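Local coordinates for alpha-catenin-like protein hmp-1 (Caenorhabditis elegans, PDB 5XA5), which binds beta-catenin and actin filaments at cell junctions and is required for cell migration and cell shape changes during body enclosure and elongation in the embryo, at residues A[43-46]-A[47-51]; A[84-87]-A[88-92]; A[191-194]-A[195-199]. One frame throughout, in Å; residues are numbered along the deposited sequence.

Interaction 1: residues A[43-46]-A[47-51]; sequences FPLK and PGQTT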
loop_
_atom_site.group_PDB
_atom_site.type_symbol
_atom_site.label_atom_id
_atom_site.label_comp_id
_atom_site.label_asym_id
_atom_site.label_seq_id
_atom_site.Cartn_x
_atom_site.Cartn_y
_atom_site.Cartn_z
ATOM N N PHE A 43 -22.153 26.010 7.113
ATOM C CA PHE A 43 -23.523 25.546 6.873
ATOM C C PHE A 43 -24.285 25.258 8.146
ATOM O O PHE A 43 -23.690 24.936 9.170
ATOM C CB PHE A 43 -23.499 24.275 6.016
ATOM C CG PHE A 43 -22.522 24.351 4.923
ATOM C CD1 PHE A 43 -22.806 25.127 3.830
ATOM C CD2 PHE A 43 -21.310 23.683 4.989
ATOM C CE1 PHE A 43 -21.906 25.264 2.836
ATOM C CE2 PHE A 43 -20.405 23.792 3.962
ATOM C CZ PHE A 43 -20.709 24.581 2.881
ATOM N N PRO A 44 -25.614 25.351 8.084
ATOM C CA PRO A 44 -26.357 24.898 9.262
ATOM C C PRO A 44 -26.268 23.387 9.444
ATOM O O PRO A 44 -25.769 22.670 8.573
ATOM C CB PRO A 44 -27.789 25.342 8.968
ATOM C CG PRO A 44 -27.866 25.408 7.480
ATOM C CD PRO A 44 -26.500 25.799 6.995
ATOM N N LEU A 45 -26.733 22.924 10.595
ATOM C CA LEU A 45 -26.841 21.500 10.872
ATOM C C LEU A 45 -27.750 20.828 9.858
ATOM O O LEU A 45 -28.764 21.401 9.452
ATOM C CB LEU A 45 -27.392 21.275 12.284
ATOM C CG LEU A 45 -26.494 21.682 13.453
ATOM C CD1 LEU A 45 -27.289 21.718 14.744
ATOM C CD2 LEU A 45 -25.316 20.725 13.572
ATOM N N LYS A 46 -27.396 19.616 9.447
ATOM C CA LYS A 46 -28.300 18.837 8.614
ATOM C C LYS A 46 -29.549 18.538 9.437
ATOM O O LYS A 46 -29.502 18.584 10.672
ATOM C CB LYS A 46 -27.629 17.549 8.108
ATOM C CG LYS A 46 -26.593 16.930 9.040
ATOM C CD LYS A 46 -25.327 16.578 8.268
ATOM C CE LYS A 46 -24.251 16.011 9.171
ATOM N NZ LYS A 46 -23.781 17.002 10.160
ATOM N N PRO A 47 -30.681 18.270 8.764
ATOM C CA PRO A 47 -31.922 18.014 9.502
ATOM C C PRO A 47 -31.778 16.880 10.514
ATOM O O PRO A 47 -31.274 15.804 10.177
ATOM C CB PRO A 47 -32.911 17.650 8.396
ATOM C CG PRO A 47 -32.393 18.396 7.199
ATOM C CD PRO A 47 -30.903 18.263 7.307
ATOM N N GLY A 48 -32.181 17.155 11.751
ATOM C CA GLY A 48 -32.136 16.165 12.813
ATOM C C GLY A 48 -30.819 16.099 13.566
ATOM O O GLY A 48 -30.729 15.458 14.614
ATOM N N GLN A 49 -29.787 16.750 13.039
ATOM C CA GLN A 49 -28.470 16.694 13.663
ATOM C C GLN A 49 -28.357 17.702 14.809
ATOM O O GLN A 49 -29.113 18.675 14.867
ATOM C CB GLN A 49 -27.375 16.940 12.610
ATOM C CG GLN A 49 -25.919 16.849 13.102
ATOM C CD GLN A 49 -25.547 15.491 13.694
ATOM O OE1 GLN A 49 -26.119 15.046 14.693
ATOM N NE2 GLN A 49 -24.574 14.828 13.073
ATOM N N THR A 50 -27.428 17.447 15.729
ATOM C CA THR A 50 -27.109 18.384 16.801
ATOM C C THR A 50 -25.616 18.604 16.924
ATOM O O THR A 50 -24.821 17.842 16.367
ATOM C CB THR A 50 -27.617 17.894 18.153
ATOM O OG1 THR A 50 -27.072 16.597 18.426
ATOM C CG2 THR A 50 -29.108 17.804 18.130
ATOM N N THR A 51 -25.234 19.628 17.680
ATOM C CA THR A 51 -23.819 19.871 17.922
ATOM C C THR A 51 -23.199 18.675 18.631
ATOM O O THR A 51 -22.108 18.242 18.271
ATOM C CB THR A 51 -23.591 21.138 18.746
ATOM O OG1 THR A 51 -24.395 21.076 19.924
ATOM C CG2 THR A 51 -23.976 22.369 17.941
#
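Gln49 and Lys46 run their side chains side by side and in the same direction from the two ends of a type II beta turn. The turn is closed by the backbone of the same pair: Gln49 N donates to Lys46 O over 3.0 Å, approaching from above the carbonyl plane at an N-H...O angle of 159°. Pro47 and Gly48 take the two central positions. With phi at 88°, a beta carbon on Gly48 would be jammed against the carbonyl oxygen of Pro47, and glycine avoids this. Along Gln49, CB lies 3.3 Å from Lys46 O and 3.7 Å from Lys46 CG. CG, set anti to the backbone N (chi1 -177°), meets Lys46 NZ at 3.6 Å and, on Leu45, the methyl CD2 at 4.0 Å. The chain then bends at chi2, and the amide divides its work. OE1 folds back to accept the N-H of Thr50 over 2.9 Å, which limits rotation of the amide, while NE2 comes within 3.7 Å of Lys46 NZ, without a hydrogen bond between them. Leu45 crosses Gln49 at about a right angle and lays CD1 against Gln49 O at 3.5 Å. Thr50 N-caps the following helix, its OG1 bonded to Gly53 N. The stretch lies at the surface in the loop between helices 23-36 and 51-74; Leu45, Lys46 and Gln49 rest on Leu54 of the latter, whereas Phe43, Leu45 and Thr51 also meet the chain of another protein.

Interaction 2: residues A[84-87]-A[88-92]; sequences RAID and LLHEA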
loop_
_atom_site.group_PDB
_atom_site.type_symbol
_atom_site.label_atom_id
_atom_site.label_comp_id
_atom_site.label_asym_id
_atom_site.label_seq_id
_atom_site.Cartn_x
_atom_site.Cartn_y
_atom_site.Cartn_z
ATOM N N ARG A 84 9.292 -5.126 12.355
ATOM C CA ARG A 84 9.449 -3.676 12.417
ATOM C C ARG A 84 8.453 -2.955 11.523
ATOM O O ARG A 84 8.095 -1.816 11.804
ATOM C CB ARG A 84 10.863 -3.221 12.026
ATOM C CG ARG A 84 12.018 -3.595 12.947
ATOM C CD ARG A 84 13.335 -3.022 12.430
ATOM N NE ARG A 84 13.996 -3.916 11.517
ATOM C CZ ARG A 84 15.023 -4.660 11.899
ATOM N NH1 ARG A 84 15.554 -4.524 13.130
ATOM N NH2 ARG A 84 15.584 -5.497 11.054
ATOM N N ALA A 85 8.029 -3.603 10.443
ATOM C CA ALA A 85 7.059 -3.001 9.543
ATOM C C ALA A 85 5.721 -2.876 10.257
ATOM O O ALA A 85 5.088 -1.821 10.226
ATOM C CB ALA A 85 6.929 -3.824 8.277
ATOM N N ILE A 86 5.292 -3.965 10.887
ATOM C CA ILE A 86 4.060 -3.971 11.664
ATOM C C ILE A 86 4.131 -2.970 12.817
ATOM O O ILE A 86 3.127 -2.347 13.165
ATOM C CB ILE A 86 3.755 -5.379 12.213
ATOM C CG1 ILE A 86 3.672 -6.390 11.066
ATOM C CG2 ILE A 86 2.476 -5.382 13.038
ATOM C CD1 ILE A 86 2.415 -6.274 10.225
ATOM N N ASP A 87 5.316 -2.814 13.404
ATOM C CA ASP A 87 5.512 -1.841 14.480
ATOM C C ASP A 87 5.292 -0.404 14.012
ATOM O O ASP A 87 4.704 0.404 14.728
ATOM C CB ASP A 87 6.912 -1.971 15.079
ATOM C CG ASP A 87 7.108 -3.272 15.824
ATOM O OD1 ASP A 87 6.205 -4.131 15.770
ATOM O OD2 ASP A 87 8.168 -3.435 16.463
ATOM N N LEU A 88 5.771 -0.083 12.816
ATOM C CA LEU A 88 5.565 1.249 12.264
ATOM C C LEU A 88 4.083 1.503 12.034
ATOM O O LEU A 88 3.584 2.598 12.300
ATOM C CB LEU A 88 6.340 1.425 10.958
ATOM C CG LEU A 88 7.831 1.720 11.114
ATOM C CD1 LEU A 88 8.562 1.424 9.818
ATOM C CD2 LEU A 88 8.041 3.164 11.534
ATOM N N LEU A 89 3.388 0.480 11.543
ATOM C CA LEU A 89 1.960 0.580 11.254
ATOM C C LEU A 89 1.169 0.852 12.518
ATOM O O LEU A 89 0.266 1.682 12.520
ATOM C CB LEU A 89 1.445 -0.696 10.589
ATOM C CG LEU A 89 1.739 -0.807 9.094
ATOM C CD1 LEU A 89 1.584 -2.238 8.603
ATOM C CD2 LEU A 89 0.811 0.110 8.339
ATOM N N HIS A 90 1.511 0.152 13.595
ATOM C CA HIS A 90 0.824 0.359 14.856
ATOM C C HIS A 90 1.121 1.755 15.402
ATOM O O HIS A 90 0.232 2.426 15.926
ATOM C CB HIS A 90 1.216 -0.731 15.862
ATOM C CG HIS A 90 0.453 -2.006 15.682
ATOM N ND1 HIS A 90 1.031 -3.252 15.813
ATOM C CD2 HIS A 90 -0.849 -2.226 15.377
ATOM C CE1 HIS A 90 0.118 -4.183 15.595
ATOM N NE2 HIS A 90 -1.030 -3.587 15.329
ATOM N N GLU A 91 2.368 2.194 15.246
ATOM C CA GLU A 91 2.777 3.535 15.657
ATOM C C GLU A 91 1.996 4.611 14.903
ATOM O O GLU A 91 1.528 5.586 15.488
ATOM C CB GLU A 91 4.273 3.728 15.419
ATOM C CG GLU A 91 4.861 4.968 16.067
ATOM C CD GLU A 91 6.348 5.113 15.801
ATOM O OE1 GLU A 91 6.873 4.376 14.940
ATOM O OE2 GLU A 91 6.992 5.962 16.455
ATOM N N ALA A 92 1.869 4.429 13.596
ATOM C CA ALA A 92 1.159 5.397 12.763
ATOM C C ALA A 92 -0.327 5.406 13.075
ATOM O O ALA A 92 -0.967 6.455 13.048
ATOM C CB ALA A 92 1.383 5.099 11.289
#
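Ile86 and His90, one helical turn apart, lie side by side and point the same way, so that the methyl CG2 of Ile86 comes 3.7 Å from CE1 of the imidazole. That methyl stands anti to the backbone N of Ile86 (chi1 -57°, measured to CG1), which leans it along the helix toward the ring. CG1 takes the other branch, and its terminal CD1 reaches to 4.4 Å from Leu89 CD1, a looser apolar contact. Leu88 instead packs its CG against the main chain, 3.6 Å from Arg84 O.

Beneath these side chains run the i to i+4 backbone bonds of a regular alpha-helix: Leu88 N to Arg84 O, Leu89 N to Ala85 O, His90 N to Ile86 O and Glu91 N to Asp87 O, the last two at 3.0 Å each. The segment belongs to helix 83-112 in the all-helical bundle of the vinculin/alpha-catenin family. One flank of it meets helix 117-165, with Ala85 and Leu89 on Ile144 and Leu88 on Leu140. Ile86, Leu89 and His90 turn to Ile73 of helix 51-74, and Leu89 is also touched by an apolar side chain from the chain of another protein.

Charge plays little part between the two segments. Asp87 OD1 and His90 ND1 are 5.2 Å apart, too far for a salt bridge, although the carboxylate would probably still favour a protonated ring slightly.

Interaction 3: residues A[191-194]-A[195-199]; sequences RRRA and IDLVK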
loop_
_atom_site.group_PDB
_atom_site.type_symbol
_atom_site.label_atom_id
_atom_site.label_comp_id
_atom_site.label_asym_id
_atom_site.label_seq_id
_atom_site.Cartn_x
_atom_site.Cartn_y
_atom_site.Cartn_z
ATOM N N ARG A 191 0.646 -6.160 -12.400
ATOM C CA ARG A 191 -0.170 -5.421 -13.367
ATOM C C ARG A 191 -1.056 -4.402 -12.665
ATOM O O ARG A 191 -1.225 -3.270 -13.148
ATOM C CB ARG A 191 -1.020 -6.388 -14.190
ATOM C CG ARG A 191 -0.271 -7.046 -15.323
ATOM C CD ARG A 191 -1.121 -8.104 -15.998
ATOM N NE ARG A 191 -0.419 -8.725 -17.115
ATOM C CZ ARG A 191 -0.918 -8.823 -18.343
ATOM N NH1 ARG A 191 -2.124 -8.338 -18.608
ATOM N NH2 ARG A 191 -0.213 -9.400 -19.307
ATOM N N ARG A 192 -1.634 -4.796 -11.538
ATOM C CA ARG A 192 -2.505 -3.882 -10.791
ATOM C C ARG A 192 -1.693 -2.746 -10.191
ATOM O O ARG A 192 -2.138 -1.594 -10.200
ATOM C CB ARG A 192 -3.281 -4.621 -9.700
ATOM C CG ARG A 192 -4.242 -5.666 -10.253
ATOM C CD ARG A 192 -4.985 -6.407 -9.149
ATOM N NE ARG A 192 -6.079 -5.617 -8.593
ATOM C CZ ARG A 192 -6.192 -5.284 -7.311
ATOM N NH1 ARG A 192 -5.273 -5.673 -6.439
ATOM N NH2 ARG A 192 -7.228 -4.563 -6.905
ATOM N N ARG A 193 -0.499 -3.064 -9.693
ATOM C CA ARG A 193 0.384 -2.028 -9.169
ATOM C C ARG A 193 0.746 -1.031 -10.263
ATOM O O ARG A 193 0.781 0.184 -10.034
ATOM C CB ARG A 193 1.654 -2.655 -8.564
ATOM C CG ARG A 193 2.612 -1.640 -7.977
ATOM C CD ARG A 193 1.923 -0.908 -6.860
ATOM N NE ARG A 193 2.812 0.058 -6.228
ATOM C CZ ARG A 193 2.450 0.800 -5.184
ATOM N NH1 ARG A 193 1.231 0.668 -4.672
ATOM N NH2 ARG A 193 3.293 1.684 -4.677
ATOM N N ALA A 194 1.028 -1.542 -11.461
ATOM C CA ALA A 194 1.392 -0.676 -12.566
ATOM C C ALA A 194 0.294 0.340 -12.874
ATOM O O ALA A 194 0.581 1.504 -13.121
ATOM C CB ALA A 194 1.702 -1.507 -13.795
ATOM N N ILE A 195 -0.957 -0.107 -12.860
ATOM C CA ILE A 195 -2.108 0.776 -13.101
ATOM C C ILE A 195 -2.234 1.871 -12.021
ATOM O O ILE A 195 -2.684 2.991 -12.290
ATOM C CB ILE A 195 -3.415 -0.068 -13.164
ATOM C CG1 ILE A 195 -3.437 -0.902 -14.445
ATOM C CG2 ILE A 195 -4.664 0.808 -13.075
ATOM C CD1 ILE A 195 -4.603 -1.857 -14.521
ATOM N N ASP A 196 -1.802 1.549 -10.806
ATOM C CA ASP A 196 -1.930 2.461 -9.674
ATOM C C ASP A 196 -0.705 3.374 -9.517
ATOM O O ASP A 196 -0.710 4.268 -8.677
ATOM C CB ASP A 196 -2.158 1.643 -8.393
ATOM C CG ASP A 196 -2.630 2.481 -7.210
ATOM O OD1 ASP A 196 -3.381 3.463 -7.402
ATOM O OD2 ASP A 196 -2.261 2.129 -6.070
ATOM N N LEU A 197 0.363 3.141 -10.286
ATOM C CA LEU A 197 1.570 3.955 -10.100
ATOM C C LEU A 197 1.408 5.395 -10.593
ATOM O O LEU A 197 0.894 5.650 -11.689
ATOM C CB LEU A 197 2.771 3.313 -10.803
ATOM C CG LEU A 197 3.374 2.149 -10.032
ATOM C CD1 LEU A 197 4.524 1.506 -10.840
ATOM C CD2 LEU A 197 3.879 2.595 -8.666
ATOM N N VAL A 198 1.885 6.328 -9.776
ATOM C CA VAL A 198 1.820 7.749 -10.076
ATOM C C VAL A 198 2.712 8.121 -11.255
ATOM O O VAL A 198 2.263 8.774 -12.191
ATOM C CB VAL A 198 2.208 8.591 -8.821
ATOM C CG1 VAL A 198 2.431 10.053 -9.190
ATOM C CG2 VAL A 198 1.157 8.420 -7.719
ATOM N N LYS A 199 3.974 7.698 -11.217
ATOM C CA LYS A 199 4.925 8.071 -12.268
ATOM C C LYS A 199 4.915 7.086 -13.439
ATOM O O LYS A 199 5.187 5.904 -13.254
ATOM C CB LYS A 199 6.330 8.176 -11.682
ATOM C CG LYS A 199 6.414 9.049 -10.442
ATOM C CD LYS A 199 7.788 9.661 -10.287
ATOM C CE LYS A 199 7.711 10.962 -9.515
ATOM N NZ LYS A 199 8.964 11.755 -9.629
HETATM O O HOH W 1 -1.279 -0.380 -5.834
HETATM O O HOH W 2 0.058 4.306 -13.738
#
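Leu197, just beyond helix 169-196, folds its side chain back over the helix's final residues and meets Arg193, the two side chains crossing at about a right angle. This is the close-packed side of the contact, where Arg193, Ala194 and Leu197 are all buried. Leu197 CG sits 3.3 Å from Arg193 O, and its methyl CD2 touches the guanidinium at NE, 3.7 Å away. Arg193 reaches that place because CG is anti to the backbone N (chi1 -179°) and the chain bends once, at chi2, before running straight to the head group. An alanine in place of Leu197 would remove both methyls and probably leave a gap beside the guanidinium, setting Arg193 less firmly against the helix end.

Next to it Asp196 meets Arg193 less directly. NH1 and OD2 are 4.0 Å apart, with the two planar groups turned 79° against each other and no N-H aimed at the oxygen. A water bridges them, accepting from Arg193 NH1 at 3.0 Å and donating to Asp196 OD2 at 2.7 Å. The firmer partners lie elsewhere: Asp142 forms a salt bridge with Arg193, while Ser22 OG and Asn24 N bind the Asp196 carboxylate.

On the exposed side, Arg191, Arg192 and Ile195 contribute little beyond backbone bonding and the contact of Ile195 CG1 with Arg191 O at 3.5 Å. Arg191 instead pairs with Asp187, and Arg192 with an acidic side chain of the chain of another protein. As the helix ends, Leu197 N bonds to Ala194 O, three residues back, at 3.3 Å. Here helix 169-196 gives way to the turn into helix 200-229, whose Leu206 touches both Arg193 and Leu197, while helix 117-165 meets Arg193 through Val146 and Ile149, and helix 23-36 meets Val198 through Leu26.

In the fold
The three contacts follow one another along the chain without overlapping, all within the vinculin-family region at the N-terminal part of the protein. Interaction 1 is peripheral, in the loop leading into helix 51-74 and about 38 Å from the centre of the chain, whereas interactions 2 and 3 lie about 14 and 11 Å from it. The centre of interaction 1 is about 38 Å from that of interaction 2 and about 41 Å from that of interaction 3. The centres of interactions 2 and 3 are about 24 Å apart; none touch. Helix 117-165 packs on both interactions 2 and 3, and helix 51-74 links 1 with 2. All three approach another protein's chain, consistent with an extended binding surface for a junctional partner.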